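Long-range contacts in N-acetylmuramoyl-L-alanine amidase (Mycolicibacterium smegmatis, PDB 7AGM), which probably cleaves the amide bond between N-acetylmuramic acid and L-alanine in peptidoglycan, as a zinc-dependent amidase of the Amidase_3 family: residues M9-H17 with L98-H107; P134-M142 with Q175-C183. All coordinates share one frame; numbering follows the deposited sequence.

Interaction 1: residues M9-H17 with L98-H107. With ZN (zinc ion), chain C.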
loop_
_atom_site.group_PDB
_atom_site.type_symbol
_atom_site.label_atom_id
_atom_site.label_comp_id
_atom_site.label_asym_id
_atom_site.label_seq_id
_atom_site.Cartn_x
_atom_site.Cartn_y
_atom_site.Cartn_z
ATOM N N MET A 9 -4.471 18.357 4.112
ATOM C CA MET A 9 -3.941 17.622 2.975
ATOM C C MET A 9 -4.719 16.324 2.785
ATOM O O MET A 9 -5.420 15.856 3.687
ATOM C CB MET A 9 -2.438 17.386 3.148
ATOM C CG MET A 9 -1.645 18.704 3.164
ATOM S SD MET A 9 0.136 18.493 3.374
ATOM C CE MET A 9 0.678 18.185 1.698
ATOM N N ILE A 10 -4.612 15.754 1.585
ATOM C CA ILE A 10 -5.488 14.674 1.137
ATOM C C ILE A 10 -4.670 13.414 0.893
ATOM O O ILE A 10 -3.708 13.433 0.117
ATOM C CB ILE A 10 -6.248 15.068 -0.141
ATOM C CG1 ILE A 10 -7.017 16.375 0.067
ATOM C CG2 ILE A 10 -7.157 13.946 -0.578
ATOM C CD1 ILE A 10 -7.411 17.029 -1.228
ATOM N N VAL A 11 -5.072 12.314 1.528
ATOM C CA VAL A 11 -4.437 11.013 1.352
ATOM C C VAL A 11 -5.484 10.021 0.865
ATOM O O VAL A 11 -6.549 9.873 1.486
ATOM C CB VAL A 11 -3.804 10.513 2.665
ATOM C CG1 VAL A 11 -3.233 9.101 2.494
ATOM C CG2 VAL A 11 -2.740 11.494 3.162
ATOM N N PHE A 12 -5.185 9.333 -0.236
ATOM C CA PHE A 12 -6.009 8.227 -0.711
ATOM C C PHE A 12 -5.402 6.917 -0.224
ATOM O O PHE A 12 -4.212 6.654 -0.453
ATOM C CB PHE A 12 -6.096 8.233 -2.237
ATOM C CG PHE A 12 -7.042 7.200 -2.793
ATOM C CD1 PHE A 12 -8.414 7.445 -2.835
ATOM C CD2 PHE A 12 -6.571 5.986 -3.280
ATOM C CE1 PHE A 12 -9.292 6.493 -3.351
ATOM C CE2 PHE A 12 -7.441 5.043 -3.801
ATOM C CZ PHE A 12 -8.811 5.296 -3.834
ATOM N N LEU A 13 -6.218 6.106 0.461
ATOM C CA LEU A 13 -5.788 4.845 1.056
ATOM C C LEU A 13 -6.409 3.686 0.296
ATOM O O LEU A 13 -7.622 3.670 0.059
ATOM C CB LEU A 13 -6.201 4.779 2.529
ATOM C CG LEU A 13 -5.545 5.820 3.438
ATOM C CD1 LEU A 13 -6.225 5.828 4.806
ATOM C CD2 LEU A 13 -4.041 5.557 3.567
ATOM N N ASP A 14 -5.582 2.707 -0.068
ATOM C CA ASP A 14 -6.012 1.556 -0.862
ATOM C C ASP A 14 -5.644 0.256 -0.159
ATOM O O ASP A 14 -4.536 -0.271 -0.333
ATOM C CB ASP A 14 -5.409 1.609 -2.265
ATOM C CG ASP A 14 -5.641 0.330 -3.046
ATOM O OD1 ASP A 14 -6.741 -0.250 -2.923
ATOM O OD2 ASP A 14 -4.721 -0.086 -3.788
ATOM N N PRO A 15 -6.560 -0.307 0.629
ATOM C CA PRO A 15 -6.315 -1.646 1.191
ATOM C C PRO A 15 -6.433 -2.691 0.092
ATOM O O PRO A 15 -7.495 -2.862 -0.513
ATOM C CB PRO A 15 -7.407 -1.798 2.256
ATOM C CG PRO A 15 -8.489 -0.835 1.858
ATOM C CD PRO A 15 -7.865 0.259 1.019
ATOM N N GLY A 16 -5.317 -3.365 -0.183
ATOM C CA GLY A 16 -5.252 -4.239 -1.343
ATOM C C GLY A 16 -6.290 -5.349 -1.299
ATOM O O GLY A 16 -6.645 -5.864 -0.230
ATOM N N HIS A 17 -6.794 -5.695 -2.489
ATOM C CA HIS A 17 -7.654 -6.844 -2.761
ATOM C C HIS A 17 -9.083 -6.616 -2.289
ATOM O O HIS A 17 -9.404 -5.521 -1.824
ATOM C CB HIS A 17 -7.024 -8.142 -2.244
ATOM C CG HIS A 17 -5.604 -8.299 -2.679
ATOM N ND1 HIS A 17 -5.258 -8.742 -3.937
ATOM C CD2 HIS A 17 -4.442 -8.013 -2.045
ATOM C CE1 HIS A 17 -3.941 -8.744 -4.052
ATOM N NE2 HIS A 17 -3.422 -8.296 -2.923
ATOM N N LEU A 98 -9.218 12.305 -7.096
ATOM C CA LEU A 98 -9.128 13.075 -5.874
ATOM C C LEU A 98 -7.967 14.062 -5.886
ATOM O O LEU A 98 -7.909 14.926 -5.005
ATOM C CB LEU A 98 -9.012 12.111 -4.690
ATOM C CG LEU A 98 -9.151 12.645 -3.278
ATOM C CD1 LEU A 98 -10.470 13.404 -3.107
ATOM C CD2 LEU A 98 -9.071 11.481 -2.298
ATOM N N ARG A 99 -7.069 13.972 -6.871
ATOM C CA ARG A 99 -5.865 14.795 -6.964
ATOM C C ARG A 99 -5.200 14.902 -5.585
ATOM O O ARG A 99 -4.979 16.009 -5.081
ATOM C CB ARG A 99 -6.172 16.175 -7.540
ATOM C CG ARG A 99 -7.091 16.151 -8.763
ATOM C CD ARG A 99 -7.245 17.534 -9.369
ATOM N NE ARG A 99 -5.969 17.957 -9.930
ATOM C CZ ARG A 99 -5.610 17.793 -11.200
ATOM N NH1 ARG A 99 -6.447 17.248 -12.074
ATOM N NH2 ARG A 99 -4.412 18.185 -11.598
ATOM N N PRO A 100 -4.883 13.779 -4.954
ATOM C CA PRO A 100 -4.417 13.808 -3.567
ATOM C C PRO A 100 -2.965 14.247 -3.464
ATOM O O PRO A 100 -2.215 14.284 -4.444
ATOM C CB PRO A 100 -4.552 12.342 -3.139
ATOM C CG PRO A 100 -4.309 11.586 -4.393
ATOM C CD PRO A 100 -4.878 12.414 -5.509
ATOM N N HIS A 101 -2.573 14.561 -2.228
ATOM C CA HIS A 101 -1.171 14.826 -1.936
ATOM C C HIS A 101 -0.356 13.553 -1.753
ATOM O O HIS A 101 0.868 13.584 -1.920
ATOM C CB HIS A 101 -1.060 15.716 -0.701
ATOM C CG HIS A 101 -1.745 17.028 -0.870
ATOM N ND1 HIS A 101 -3.027 17.262 -0.424
ATOM C CD2 HIS A 101 -1.350 18.156 -1.503
ATOM C CE1 HIS A 101 -3.378 18.497 -0.742
ATOM N NE2 HIS A 101 -2.377 19.060 -1.396
ATOM N N ALA A 102 -0.997 12.446 -1.386
ATOM C CA ALA A 102 -0.298 11.182 -1.223
ATOM C C ALA A 102 -1.287 10.049 -1.423
ATOM O O ALA A 102 -2.454 10.158 -1.035
ATOM C CB ALA A 102 0.330 11.056 0.173
ATOM N N ILE A 103 -0.806 8.967 -2.027
ATOM C CA ILE A 103 -1.561 7.733 -2.208
ATOM C C ILE A 103 -0.754 6.605 -1.590
ATOM O O ILE A 103 0.440 6.468 -1.873
ATOM C CB ILE A 103 -1.799 7.452 -3.702
ATOM C CG1 ILE A 103 -2.535 8.627 -4.359
ATOM C CG2 ILE A 103 -2.509 6.119 -3.889
ATOM C CD1 ILE A 103 -2.407 8.646 -5.911
ATOM N N VAL A 104 -1.390 5.792 -0.752
ATOM C CA VAL A 104 -0.726 4.616 -0.189
ATOM C C VAL A 104 -1.609 3.399 -0.409
ATOM O O VAL A 104 -2.757 3.372 0.052
ATOM C CB VAL A 104 -0.381 4.771 1.305
ATOM C CG1 VAL A 104 0.350 3.524 1.811
ATOM C CG2 VAL A 104 0.451 6.019 1.544
ATOM N N SER A 105 -1.064 2.383 -1.079
ATOM C CA SER A 105 -1.707 1.085 -1.195
ATOM C C SER A 105 -1.029 0.144 -0.212
ATOM O O SER A 105 0.199 0.141 -0.099
ATOM C CB SER A 105 -1.581 0.564 -2.626
ATOM O OG SER A 105 -2.179 -0.709 -2.760
ATOM N N ILE A 106 -1.826 -0.603 0.545
ATOM C CA ILE A 106 -1.324 -1.434 1.635
ATOM C C ILE A 106 -1.571 -2.897 1.297
ATOM O O ILE A 106 -2.709 -3.289 0.995
ATOM C CB ILE A 106 -1.950 -1.033 2.980
ATOM C CG1 ILE A 106 -1.546 0.404 3.331
ATOM C CG2 ILE A 106 -1.503 -1.987 4.069
ATOM C CD1 ILE A 106 -2.131 0.913 4.645
ATOM N N HIS A 107 -0.504 -3.703 1.354
ATOM C CA HIS A 107 -0.519 -5.089 0.916
ATOM C C HIS A 107 0.274 -5.945 1.888
ATOM O O HIS A 107 0.977 -5.444 2.775
ATOM C CB HIS A 107 0.096 -5.250 -0.478
ATOM C CG HIS A 107 -0.824 -4.835 -1.574
ATOM N ND1 HIS A 107 -1.485 -5.744 -2.367
ATOM C CD2 HIS A 107 -1.210 -3.607 -1.997
ATOM C CE1 HIS A 107 -2.240 -5.095 -3.235
ATOM N NE2 HIS A 107 -2.089 -3.796 -3.033
HETATM ZN ZN ZN C . -1.438 -7.782 -2.416
HETATM O O HOH W 1 -4.009 -2.467 -4.767
HETATM O O HOH W 2 -1.032 -9.716 -3.249
HETATM O O HOH W 3 -0.833 -7.697 -4.559
HETATM O O HOH W 4 0.543 -8.326 -2.124
#
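Strands 10-15 and 102-107 pair in parallel within the mixed sheet of this zinc amidase fold, and the ladder from the Val11-Ala102 pair to the Pro15-Ile106 pair illustrates how a sheet can deliver ligands to a metal at the C-terminal ends of its strands. Backbone bonds run regularly from Phe12 N to Ala102 O, Val104 N to Phe12 O, Asp14 N to Val104 O and Ile106 N to Asp14 O, closing with Gly16 N to Ile106 O. At the far end the Ile10 carbonyl accepts from both His101 N and Ala102 N, and the N-H of Ile10 reaches the ring nitrogen ND1 of His101 at 3.0 Å, within 12° of the imidazole plane. The Met9 chain bends at chi3 (84°), bringing CE off-centre over that ring, 4.1 Å from its centroid. Ile10 CG2 meanwhile packs on Leu98 CD2 at 3.6 Å, and Leu98 CD2 also reaches the edge of the Phe12 ring. On the face shared with Phe12 and Ile103, Ser105 OG donates to Asp14 OD2 at 2.8 Å, from above the carboxylate plane; Arg91 and Ser77 engage OD1. One water bridges onward, donating to OD2 and accepting from His107 NE2, which helps fix the rotation of that imidazole. Gly16 CA lies over one face of the ring. His17 and His107 meet with planes at 78°, and Glu52 with three waters completes the zinc site. The metal sits 2.1 Å from His17 NE2 and 2.0 Å from His107 ND1.

Interaction 2: residues P134-M142 with Q175-C183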
loop_
_atom_site.group_PDB
_atom_site.type_symbol
_atom_site.label_atom_id
_atom_site.label_comp_id
_atom_site.label_asym_id
_atom_site.label_seq_id
_atom_site.Cartn_x
_atom_site.Cartn_y
_atom_site.Cartn_z
ATOM N N PRO A 134 8.541 13.268 -6.629
ATOM C CA PRO A 134 7.902 13.124 -5.305
ATOM C C PRO A 134 7.641 11.687 -4.875
ATOM O O PRO A 134 7.816 11.371 -3.692
ATOM C CB PRO A 134 6.611 13.941 -5.444
ATOM C CG PRO A 134 6.937 14.964 -6.508
ATOM C CD PRO A 134 7.859 14.265 -7.475
ATOM N N SER A 135 7.242 10.800 -5.788
ATOM C CA SER A 135 6.973 9.423 -5.366
ATOM C C SER A 135 8.244 8.696 -4.940
ATOM O O SER A 135 8.189 7.845 -4.041
ATOM C CB SER A 135 6.263 8.635 -6.467
ATOM O OG SER A 135 4.934 9.088 -6.607
ATOM N N VAL A 136 9.381 9.003 -5.573
ATOM C CA VAL A 136 10.652 8.431 -5.135
ATOM C C VAL A 136 11.008 8.938 -3.743
ATOM O O VAL A 136 11.426 8.164 -2.875
ATOM C CB VAL A 136 11.760 8.718 -6.169
ATOM C CG1 VAL A 136 13.124 8.221 -5.669
ATOM C CG2 VAL A 136 11.414 8.071 -7.516
ATOM N N GLN A 137 10.832 10.243 -3.502
ATOM C CA GLN A 137 11.059 10.778 -2.166
ATOM C C GLN A 137 10.114 10.142 -1.151
ATOM O O GLN A 137 10.525 9.804 -0.030
ATOM C CB GLN A 137 10.900 12.298 -2.183
ATOM C CG GLN A 137 11.940 12.993 -3.064
ATOM C CD GLN A 137 11.590 14.437 -3.372
ATOM O OE1 GLN A 137 10.576 14.956 -2.906
ATOM N NE2 GLN A 137 12.429 15.090 -4.166
ATOM N N PHE A 138 8.842 9.978 -1.522
ATOM C CA PHE A 138 7.872 9.337 -0.637
ATOM C C PHE A 138 8.313 7.916 -0.300
ATOM O O PHE A 138 8.279 7.508 0.868
ATOM C CB PHE A 138 6.521 9.328 -1.357
ATOM C CG PHE A 138 5.326 8.989 -0.484
ATOM C CD1 PHE A 138 5.422 8.861 0.906
ATOM C CD2 PHE A 138 4.086 8.794 -1.082
ATOM C CE1 PHE A 138 4.287 8.550 1.681
ATOM C CE2 PHE A 138 2.957 8.471 -0.319
ATOM C CZ PHE A 138 3.065 8.358 1.066
ATOM N N ALA A 139 8.764 7.157 -1.307
ATOM C CA ALA A 139 9.213 5.792 -1.050
ATOM C C ALA A 139 10.335 5.775 -0.018
ATOM O O ALA A 139 10.334 4.942 0.895
ATOM C CB ALA A 139 9.644 5.114 -2.350
ATOM N N LYS A 140 11.270 6.721 -0.118
ATOM C CA LYS A 140 12.388 6.757 0.818
ATOM C C LYS A 140 11.926 7.128 2.224
ATOM O O LYS A 140 12.359 6.509 3.203
ATOM C CB LYS A 140 13.459 7.724 0.313
ATOM C CG LYS A 140 14.058 7.329 -1.029
ATOM C CD LYS A 140 15.164 8.283 -1.456
ATOM C CE LYS A 140 15.778 7.850 -2.777
ATOM N NZ LYS A 140 16.894 8.741 -3.196
ATOM N N VAL A 141 11.051 8.132 2.349
ATOM C CA VAL A 141 10.546 8.508 3.668
ATOM C C VAL A 141 9.785 7.343 4.294
ATOM O O VAL A 141 9.942 7.036 5.487
ATOM C CB VAL A 141 9.659 9.764 3.561
ATOM C CG1 VAL A 141 9.021 10.077 4.907
ATOM C CG2 VAL A 141 10.452 10.971 3.035
ATOM N N MET A 142 8.952 6.673 3.497
ATOM C CA MET A 142 8.179 5.543 4.007
ATOM C C MET A 142 9.094 4.405 4.446
ATOM O O MET A 142 8.938 3.847 5.540
ATOM C CB MET A 142 7.207 5.066 2.932
ATOM C CG MET A 142 6.338 3.889 3.372
ATOM S SD MET A 142 5.174 4.292 4.693
ATOM C CE MET A 142 3.935 5.209 3.777
ATOM N N GLN A 175 -1.046 9.626 -11.051
ATOM C CA GLN A 175 -0.579 10.929 -11.508
ATOM C C GLN A 175 -0.249 11.859 -10.347
ATOM O O GLN A 175 0.005 13.051 -10.568
ATOM C CB GLN A 175 -1.611 11.553 -12.453
ATOM C CG GLN A 175 -1.931 10.667 -13.659
ATOM C CD GLN A 175 -3.033 11.237 -14.526
ATOM O OE1 GLN A 175 -3.459 12.375 -14.337
ATOM N NE2 GLN A 175 -3.504 10.446 -15.483
ATOM N N PHE A 176 -0.231 11.330 -9.126
ATOM C CA PHE A 176 0.040 12.029 -7.880
ATOM C C PHE A 176 0.924 11.112 -7.054
ATOM O O PHE A 176 1.049 9.929 -7.373
ATOM C CB PHE A 176 -1.293 12.344 -7.177
ATOM C CG PHE A 176 -2.180 13.190 -8.031
ATOM C CD1 PHE A 176 -3.060 12.614 -8.938
ATOM C CD2 PHE A 176 -2.049 14.566 -8.013
ATOM C CE1 PHE A 176 -3.813 13.406 -9.789
ATOM C CE2 PHE A 176 -2.804 15.363 -8.864
ATOM C CZ PHE A 176 -3.686 14.785 -9.745
ATOM N N PRO A 177 1.590 11.631 -6.023
ATOM C CA PRO A 177 2.594 10.819 -5.318
ATOM C C PRO A 177 1.972 9.545 -4.760
ATOM O O PRO A 177 0.904 9.579 -4.141
ATOM C CB PRO A 177 3.076 11.746 -4.198
ATOM C CG PRO A 177 2.857 13.111 -4.751
ATOM C CD PRO A 177 1.580 13.020 -5.540
ATOM N N SER A 178 2.648 8.408 -4.985
ATOM C CA SER A 178 2.026 7.113 -4.716
ATOM C C SER A 178 3.081 6.056 -4.436
ATOM O O SER A 178 4.079 5.962 -5.162
ATOM C CB SER A 178 1.160 6.695 -5.909
ATOM O OG SER A 178 0.453 5.495 -5.649
ATOM N N VAL A 179 2.867 5.281 -3.369
ATOM C CA VAL A 179 3.729 4.153 -3.035
ATOM C C VAL A 179 2.840 2.992 -2.618
ATOM O O VAL A 179 1.675 3.172 -2.252
ATOM C CB VAL A 179 4.759 4.466 -1.917
ATOM C CG1 VAL A 179 5.708 5.613 -2.345
ATOM C CG2 VAL A 179 4.052 4.760 -0.592
ATOM N N LEU A 180 3.397 1.785 -2.697
ATOM C CA LEU A 180 2.704 0.574 -2.271
ATOM C C LEU A 180 3.566 -0.095 -1.211
ATOM O O LEU A 180 4.739 -0.389 -1.457
ATOM C CB LEU A 180 2.450 -0.346 -3.470
ATOM C CG LEU A 180 1.613 -1.611 -3.214
ATOM C CD1 LEU A 180 1.040 -2.146 -4.517
ATOM C CD2 LEU A 180 2.393 -2.724 -2.506
ATOM N N VAL A 181 3.001 -0.304 -0.024
ATOM C CA VAL A 181 3.735 -0.893 1.091
ATOM C C VAL A 181 3.348 -2.365 1.189
ATOM O O VAL A 181 2.185 -2.690 1.470
ATOM C CB VAL A 181 3.450 -0.166 2.414
ATOM C CG1 VAL A 181 4.186 -0.865 3.567
ATOM C CG2 VAL A 181 3.817 1.309 2.329
ATOM N N GLU A 182 4.310 -3.255 0.940
ATOM C CA GLU A 182 4.180 -4.668 1.290
ATOM C C GLU A 182 4.704 -4.807 2.719
ATOM O O GLU A 182 5.911 -4.697 2.959
ATOM C CB GLU A 182 4.961 -5.554 0.314
ATOM C CG GLU A 182 4.369 -5.657 -1.083
ATOM C CD GLU A 182 3.186 -6.595 -1.172
ATOM O OE1 GLU A 182 2.795 -7.149 -0.126
ATOM O OE2 GLU A 182 2.649 -6.784 -2.290
ATOM N N CYS A 183 3.789 -5.013 3.676
ATOM C CA CYS A 183 4.148 -4.917 5.091
ATOM C C CYS A 183 5.038 -6.063 5.543
ATOM O O CYS A 183 5.874 -5.879 6.439
ATOM C CB CYS A 183 2.886 -4.880 5.952
ATOM S SG CYS A 183 1.908 -3.379 5.707
HETATM O O HOH W 5 3.324 8.867 -8.680
#
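One face of the Phe138 ring receives Val179 CG2, 4.0 Å from the centroid, while the backbone of Pro177 and Ser178 borders its edge; the ring also stacks with Phe215 of helix 198-219. This is helix-on-sheet packing in an alpha/beta fold: helix 134-142 runs over strand 178-183 in roughly the same direction, with its axis 7.6 Å away and inclined by 33°. With CG anti to the backbone N (chi1 -167°), Phe138 reaches down to the strand. Val179 divides its branches, CG2 going to the ring and CG1 to the helix backbone, 3.6 Å from Ala139 N and close to the Ala139 methyl. Farther along, the Met142 chain, folded at chi2 and chi3, crosses Val181 at about a right angle and sets CG 3.8 Å from Val181 CG2. At the start of the helix Pro134 CB meets Pro177 CG, a ring-to-ring apolar contact. The single direct polar link lies beside it and ties the helix to the beginning of the strand. Ser135 OG accepts the N-H of Ser178 at 2.9 Å, with an angle of 152° at the hydrogen, and a water joins the same hydroxyl oxygen to Phe176 O.

The two interactions meet through neighbouring strands of one sheet: strand 102-109 pairs with strand 10-15 in interaction 1 and with strand 178-185, the floor of interaction 2, on its other side. Their centres are 10 Å apart, and probable hydrogen bonds join them, Ile103 N to Pro177 O and Ser105 O to Val181 N, each 2.8 Å. Interaction 1 carries two zinc ligands itself, whereas interaction 2 stands back, the side chain of Val181 lying about 10 Å from the metal. Its strand nevertheless approaches the site through Glu182, whose OE1 packs 3.3 Å from His107 CB. The same sheet thus has the zinc ligands of interaction 1 at one end of its strands and the helix of interaction 2 packed on one face.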